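Local coordinates for protein farnesyl diphosphate synthase (Rhodobacter capsulatus, PDB 3M0G) that probably condenses isopentenyl diphosphate with an allylic diphosphate, with magnesium as cofactor, to build the longer prenyl diphosphates used in isoprenoid and carotenoid biosynthesis, at residues Ala54-Ser59 with Ala194-Gly199; Leu201-Thr206 with Glu264-Pro269. One frame throughout, in Å; residues are numbered along the deposited sequence.

Interaction 1 of 2, residues Ala54-Ser59 with Ala194-Gly199; sequences AIHGIS and AGADRG. Unlike the reference sequence in segment 194-199: Gly199 (reference Ala).
His56 lies along the chain that leaves helix 168-194, and its side chain meets Ala194, then Ala196, then Asp197 through a water. CB abuts Ala194 CB at 3.4 Å. CG rests on the same methyl, and CD2 continues to the next one, 3.6 Å from Ala196 CB. At the far end NE2 points to a water lying in the ring plane at 2.8 Å, and this water donates to Asp197 O, joining the imidazole to the loop backbone. The other nitrogen, ND1, is paired with Ser52 O in the last turn of helix 44-55, which His56 follows; with CG anti to the carbonyl carbon (chi1 -68°) the ring runs out beside the two alanine methyls. A leucine in place of His56 would probably leave the bridging water and Ser52 O without their imidazole partner. Beside it, Ile58 CD1 lies 3.8 Å from Ala194 CB. Both chains turn at a glycine with positive phi, Gly57 and Gly195, each part of a Schellman motif that ends a helix. Asp197 OD1 then accepts from Gly199 N, capping the next helix. The contact thus ties the end of helix 44-55 to the linker between helices 168-194 and 199-219, near the surface, with Tyr270 meeting the His56 ring nearly perpendicularly and Ala191 of helix 168-194 also touching His56.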
ATOM      1  N   ALA B  54     -25.319  -1.820  -3.972  1.00  4.73           N
ATOM      2  CA  ALA B  54     -26.697  -2.243  -4.233  1.00  5.46           C
ATOM      3  C   ALA B  54     -27.715  -1.103  -4.145  1.00  6.03           C
ATOM      4  O   ALA B  54     -28.631  -1.026  -4.960  1.00  6.87           O
ATOM      5  CB  ALA B  54     -27.077  -3.360  -3.271  1.00  6.09           C
ATOM      6  N   ILE B  55     -27.584  -0.249  -3.137  1.00  6.98           N
ATOM      7  CA  ILE B  55     -28.476   0.904  -2.946  1.00  9.24           C
ATOM      8  C   ILE B  55     -28.451   1.841  -4.152  1.00 10.67           C
ATOM      9  O   ILE B  55     -29.438   2.522  -4.452  1.00 11.03           O
ATOM     10  CB  ILE B  55     -28.096   1.738  -1.691  1.00  9.88           C
ATOM     11  CG1 ILE B  55     -28.280   0.927  -0.410  1.00 18.55           C
ATOM     12  CG2 ILE B  55     -28.943   3.003  -1.607  1.00 18.28           C
ATOM     13  CD1 ILE B  55     -27.618   1.572   0.779  1.00 10.43           C
ATOM     14  N   HIS B  56     -27.320   1.847  -4.846  1.00 11.39           N
ATOM     15  CA  HIS B  56     -27.149   2.650  -6.054  1.00 12.95           C
ATOM     16  C   HIS B  56     -27.372   1.822  -7.316  1.00 14.03           C
ATOM     17  O   HIS B  56     -26.952   2.207  -8.421  1.00 15.61           O
ATOM     18  CB  HIS B  56     -25.769   3.314  -6.025  1.00 13.57           C
ATOM     19  CG  HIS B  56     -25.641   4.359  -4.965  1.00 12.00           C
ATOM     20  ND1 HIS B  56     -25.283   4.065  -3.668  1.00 13.91           N
ATOM     21  CD2 HIS B  56     -25.864   5.694  -4.998  1.00 13.61           C
ATOM     22  CE1 HIS B  56     -25.275   5.175  -2.951  1.00 13.00           C
ATOM     23  NE2 HIS B  56     -25.631   6.177  -3.734  1.00 12.73           N
ATOM     24  N   GLY B  57     -28.047   0.688  -7.143  1.00 13.12           N
ATOM     25  CA  GLY B  57     -28.447  -0.188  -8.247  1.00 12.78           C
ATOM     26  C   GLY B  57     -27.321  -0.935  -8.929  1.00 12.35           C
ATOM     27  O   GLY B  57     -27.485  -1.419 -10.053  1.00 12.30           O
ATOM     28  N   ILE B  58     -26.172  -1.020  -8.257  1.00 12.24           N
ATOM     29  CA  ILE B  58     -24.977  -1.661  -8.806  1.00 12.55           C
ATOM     30  C   ILE B  58     -24.882  -3.109  -8.314  1.00 12.98           C
ATOM     31  O   ILE B  58     -25.063  -3.372  -7.120  1.00 11.94           O
ATOM     32  CB  ILE B  58     -23.694  -0.843  -8.445  1.00 12.87           C
ATOM     33  CG1 ILE B  58     -23.686   0.491  -9.216  1.00  9.47           C
ATOM     34  CG2 ILE B  58     -22.403  -1.648  -8.719  1.00 10.10           C
ATOM     35  CD1 ILE B  58     -22.553   1.429  -8.836  1.00 12.96           C
ATOM     36  N   SER B  59     -24.607  -4.033  -9.245  1.00 13.97           N
ATOM     37  CA  SER B  59     -24.537  -5.471  -8.948  1.00 15.00           C
ATOM     38  C   SER B  59     -23.396  -5.848  -8.013  1.00 15.26           C
ATOM     39  O   SER B  59     -22.438  -5.103  -7.868  1.00 15.02           O
ATOM     40  CB  SER B  59     -24.447  -6.298 -10.242  1.00 15.56           C
ATOM     41  OG  SER B  59     -23.123  -6.361 -10.757  1.00  2.00           O
ATOM     42  N   ALA B 194     -21.082   4.700  -8.225  1.00 10.78           N
ATOM     43  CA  ALA B 194     -22.281   5.216  -8.882  1.00 10.82           C
ATOM     44  C   ALA B 194     -22.132   6.691  -9.258  1.00 10.69           C
ATOM     45  O   ALA B 194     -23.016   7.253  -9.873  1.00 10.09           O
ATOM     46  CB  ALA B 194     -23.507   5.024  -7.979  1.00 10.45           C
ATOM     47  N   GLY B 195     -21.011   7.302  -8.887  1.00 11.32           N
ATOM     48  CA  GLY B 195     -20.793   8.738  -9.083  1.00 12.91           C
ATOM     49  C   GLY B 195     -21.800   9.624  -8.357  1.00 14.78           C
ATOM     50  O   GLY B 195     -22.124  10.724  -8.827  1.00 15.47           O
ATOM     51  N   ALA B 196     -22.289   9.152  -7.208  1.00 15.04           N
ATOM     52  CA  ALA B 196     -23.374   9.819  -6.496  1.00 15.13           C
ATOM     53  C   ALA B 196     -22.917  10.472  -5.197  1.00 15.07           C
ATOM     54  O   ALA B 196     -21.743  10.359  -4.813  1.00 15.46           O
ATOM     55  CB  ALA B 196     -24.505   8.835  -6.232  1.00 15.97           C
ATOM     56  N   ASP B 197     -23.844  11.165  -4.541  1.00 14.26           N
ATOM     57  CA  ASP B 197     -23.624  11.794  -3.238  1.00 14.35           C
ATOM     58  C   ASP B 197     -23.045  10.782  -2.252  1.00 14.15           C
ATOM     59  O   ASP B 197     -23.627   9.718  -2.044  1.00 14.75           O
ATOM     60  CB  ASP B 197     -24.955  12.336  -2.695  1.00 15.05           C
ATOM     61  CG  ASP B 197     -24.779  13.466  -1.681  1.00 24.26           C
ATOM     62  OD1 ASP B 197     -23.708  13.584  -1.055  1.00 15.10           O
ATOM     63  OD2 ASP B 197     -25.738  14.246  -1.504  1.00 15.89           O
ATOM     64  N   ARG B 198     -21.905  11.138  -1.664  1.00 12.95           N
ATOM     65  CA  ARG B 198     -21.182  10.319  -0.696  1.00 12.16           C
ATOM     66  C   ARG B 198     -21.554  10.684   0.733  1.00  9.76           C
ATOM     67  O   ARG B 198     -21.236   9.944   1.658  1.00  9.51           O
ATOM     68  CB  ARG B 198     -19.668  10.503  -0.866  1.00 12.70           C
ATOM     69  CG  ARG B 198     -19.008   9.541  -1.851  1.00 15.74           C
ATOM     70  CD  ARG B 198     -17.569   9.247  -1.405  1.00 15.49           C
ATOM     71  NE  ARG B 198     -16.604   9.854  -2.298  1.00 15.47           N
ATOM     72  CZ  ARG B 198     -15.337  10.119  -2.005  1.00 16.55           C
ATOM     73  NH1 ARG B 198     -14.822   9.849  -0.805  1.00 14.86           N
ATOM     74  NH2 ARG B 198     -14.585  10.683  -2.931  1.00 15.54           N
ATOM     75  N   GLY B 199     -22.244  11.818   0.880  1.00  8.94           N
ATOM     76  CA  GLY B 199     -22.667  12.391   2.167  1.00  8.42           C
ATOM     77  C   GLY B 199     -23.364  11.506   3.186  1.00  7.54           C
ATOM     78  O   GLY B 199     -22.861  11.350   4.298  1.00  7.85           O
TER
HETATM   79  O   HOH W   1     -26.003   8.833  -2.836  1.00  9.72           O

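Interaction 2 of 2, residues Leu201-Thr206 with Glu264-Pro269; sequences LTAYAT and EAALAP. Unlike the reference sequence in segment 201-206: Thr202 (reference Ala).
Tyr204 and Leu267 carry most of this contact, their side chains set at a slant to one another. Leu267 CD1 approaches the phenol ring obliquely, 3.4 Å from Tyr204 CD1 and 3.7 Å from Tyr204 CE1, while its other methyl, CD2, turns back to Tyr204 CB at 3.8 Å. One branch of the leucine thus meets the ring and the other the CB. Tyr204 CG stands anti to its own nitrogen (chi1 167°), which directs the ring toward Leu267 and carries OH onward to a hydrogen bond with Leu277 O, so that the buried phenol has a polar partner at its tip. The edge of the same ring faces Leu201 O, one turn earlier in the helix. Leu201 joins from the side: its CB leads away from the other segment, yet CD2 comes back to within 4.0 Å of Leu267 CD2.

Ala266 provides the close backbone approach. Its methyl sits 3.4 Å from Tyr204 N and 3.7 Å from Ala203 CB, lying directly on the helix surface; the CA atoms of Tyr204 and Ala266 are accordingly just 5.2 Å apart. Ala266 and Leu267 are the central residues of a type I turn from Ala265 to Ala268, which presents both side chains to the helix.

The apolar layer joins helix 199-219 to the chain leaving helix 249-265. Helix 275-285 packs on both partners through Leu277, which touches Leu201 and Leu267, while helix 44-55 reaches Tyr204 with Leu48 and Leu201 with Ser52.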
ATOM      1  N   LEU B 201     -23.820   8.171   3.223  1.00  6.45           N
ATOM      2  CA  LEU B 201     -23.071   6.985   3.591  1.00  6.59           C
ATOM      3  C   LEU B 201     -21.864   7.335   4.474  1.00  7.68           C
ATOM      4  O   LEU B 201     -21.525   6.568   5.382  1.00  7.90           O
ATOM      5  CB  LEU B 201     -22.653   6.191   2.361  1.00  5.87           C
ATOM      6  CG  LEU B 201     -23.827   5.422   1.733  1.00  2.00           C
ATOM      7  CD1 LEU B 201     -23.543   5.134   0.280  1.00  5.34           C
ATOM      8  CD2 LEU B 201     -24.061   4.132   2.523  1.00  4.96           C
ATOM      9  N   THR B 202     -21.270   8.509   4.255  1.00  7.81           N
ATOM     10  CA  THR B 202     -20.190   9.003   5.146  1.00  8.13           C
ATOM     11  C   THR B 202     -20.681   9.252   6.589  1.00  8.78           C
ATOM     12  O   THR B 202     -19.982   8.948   7.566  1.00  9.23           O
ATOM     13  CB  THR B 202     -19.529  10.284   4.562  1.00  8.64           C
ATOM     14  OG1 THR B 202     -19.040  10.006   3.248  1.00 15.43           O
ATOM     15  CG2 THR B 202     -18.358  10.759   5.426  1.00 13.90           C
ATOM     16  N   ALA B 203     -21.889   9.787   6.722  1.00  9.46           N
ATOM     17  CA  ALA B 203     -22.461  10.101   8.030  1.00  9.67           C
ATOM     18  C   ALA B 203     -22.854   8.820   8.766  1.00  9.05           C
ATOM     19  O   ALA B 203     -22.569   8.668   9.954  1.00  8.13           O
ATOM     20  CB  ALA B 203     -23.664  11.064   7.884  1.00 10.14           C
ATOM     21  N   TYR B 204     -23.537   7.933   8.041  1.00 10.10           N
ATOM     22  CA  TYR B 204     -23.832   6.559   8.451  1.00 10.34           C
ATOM     23  C   TYR B 204     -22.596   5.875   9.031  1.00 10.47           C
ATOM     24  O   TYR B 204     -22.628   5.320  10.130  1.00 10.68           O
ATOM     25  CB  TYR B 204     -24.372   5.767   7.248  1.00  9.89           C
ATOM     26  CG  TYR B 204     -24.439   4.255   7.428  1.00  9.99           C
ATOM     27  CD1 TYR B 204     -25.474   3.651   8.169  1.00 10.31           C
ATOM     28  CD2 TYR B 204     -23.475   3.424   6.849  1.00  9.83           C
ATOM     29  CE1 TYR B 204     -25.525   2.256   8.336  1.00  9.98           C
ATOM     30  CE2 TYR B 204     -23.519   2.029   7.009  1.00 10.16           C
ATOM     31  CZ  TYR B 204     -24.540   1.453   7.741  1.00 10.13           C
ATOM     32  OH  TYR B 204     -24.581   0.080   7.896  1.00  9.85           O
ATOM     33  N   ALA B 205     -21.508   5.945   8.287  1.00 10.75           N
ATOM     34  CA  ALA B 205     -20.263   5.253   8.630  1.00 10.43           C
ATOM     35  C   ALA B 205     -19.531   5.837   9.846  1.00 10.81           C
ATOM     36  O   ALA B 205     -18.985   5.093  10.656  1.00  9.71           O
ATOM     37  CB  ALA B 205     -19.351   5.239   7.403  1.00 10.77           C
ATOM     38  N   THR B 206     -19.539   7.164   9.961  1.00 11.38           N
ATOM     39  CA  THR B 206     -18.985   7.878  11.111  1.00 11.74           C
ATOM     40  C   THR B 206     -19.677   7.390  12.397  1.00 12.02           C
ATOM     41  O   THR B 206     -19.009   7.086  13.393  1.00 12.21           O
ATOM     42  CB  THR B 206     -19.173   9.425  10.959  1.00 11.49           C
ATOM     43  OG1 THR B 206     -18.591   9.874   9.728  1.00 17.56           O
ATOM     44  CG2 THR B 206     -18.538  10.178  12.115  1.00 17.90           C
ATOM     45  N   GLU B 264     -28.667   5.183  11.300  1.00  9.37           N
ATOM     46  CA  GLU B 264     -29.926   4.870  10.605  1.00  8.68           C
ATOM     47  C   GLU B 264     -30.580   6.114  10.034  1.00  9.14           C
ATOM     48  O   GLU B 264     -31.182   6.060   8.960  1.00  8.62           O
ATOM     49  CB  GLU B 264     -30.930   4.218  11.557  1.00  8.92           C
ATOM     50  CG  GLU B 264     -30.679   2.763  11.876  1.00 14.95           C
ATOM     51  CD  GLU B 264     -31.721   2.217  12.814  1.00  8.65           C
ATOM     52  OE1 GLU B 264     -31.620   2.460  14.037  1.00 15.36           O
ATOM     53  OE2 GLU B 264     -32.661   1.565  12.333  1.00 15.43           O
ATOM     54  N   ALA B 265     -30.499   7.218  10.780  1.00 10.24           N
ATOM     55  CA  ALA B 265     -31.100   8.493  10.363  1.00 11.20           C
ATOM     56  C   ALA B 265     -30.329   9.083   9.177  1.00 10.92           C
ATOM     57  O   ALA B 265     -30.920   9.695   8.290  1.00 10.78           O
ATOM     58  CB  ALA B 265     -31.137   9.483  11.543  1.00 11.33           C
ATOM     59  N   ALA B 266     -29.010   8.886   9.160  1.00 11.06           N
ATOM     60  CA  ALA B 266     -28.181   9.336   8.029  1.00 11.03           C
ATOM     61  C   ALA B 266     -28.642   8.791   6.670  1.00 10.97           C
ATOM     62  O   ALA B 266     -28.352   9.389   5.623  1.00 10.33           O
ATOM     63  CB  ALA B 266     -26.717   9.007   8.271  1.00 10.99           C
ATOM     64  N   LEU B 267     -29.383   7.681   6.686  1.00 11.49           N
ATOM     65  CA  LEU B 267     -29.774   6.995   5.447  1.00 11.57           C
ATOM     66  C   LEU B 267     -31.224   7.260   5.012  1.00 12.08           C
ATOM     67  O   LEU B 267     -31.703   6.711   4.006  1.00 11.85           O
ATOM     68  CB  LEU B 267     -29.478   5.495   5.545  1.00 11.16           C
ATOM     69  CG  LEU B 267     -28.008   5.072   5.733  1.00  6.04           C
ATOM     70  CD1 LEU B 267     -27.945   3.553   5.782  1.00 11.37           C
ATOM     71  CD2 LEU B 267     -27.088   5.584   4.646  1.00 11.44           C
ATOM     72  N   ALA B 268     -31.895   8.145   5.743  1.00 12.71           N
ATOM     73  CA  ALA B 268     -33.230   8.629   5.374  1.00 12.93           C
ATOM     74  C   ALA B 268     -33.409   9.015   3.894  1.00 13.75           C
ATOM     75  O   ALA B 268     -34.458   8.717   3.329  1.00 13.83           O
ATOM     76  CB  ALA B 268     -33.678   9.776   6.311  1.00 12.79           C
ATOM     77  N   PRO B 269     -32.391   9.645   3.249  1.00 14.74           N
ATOM     78  CA  PRO B 269     -32.523   9.936   1.808  1.00 15.37           C
ATOM     79  C   PRO B 269     -32.926   8.721   0.956  1.00 15.81           C
ATOM     80  O   PRO B 269     -33.760   8.852   0.055  1.00 16.78           O
ATOM     81  CB  PRO B 269     -31.117  10.402   1.411  1.00 15.51           C
ATOM     82  CG  PRO B 269     -30.550  10.974   2.644  1.00 15.25           C
ATOM     83  CD  PRO B 269     -31.153  10.230   3.807  1.00 15.08           C
TER

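Interactions 1 and 2 lie with their centres about 13 Å apart on the same side of the chain's centre, and they follow in series: 54-59 meets 194-199 before 201-206 meets 264-269. Segments 194-199 and 201-206 are nearly continuous, the linker leading straight into helix 199-219. The two contacts also touch, His56 CE1 packing 3.7 Å from Leu201 CD1. Together they connect helices 44-55, 168-194, 199-219 and 249-265 at one side of the all-helical fold of the polyprenyl synthetase family, interaction 1 near the surface and interaction 2 more deeply buried. Early, middle and late parts of the chain are thus brought together.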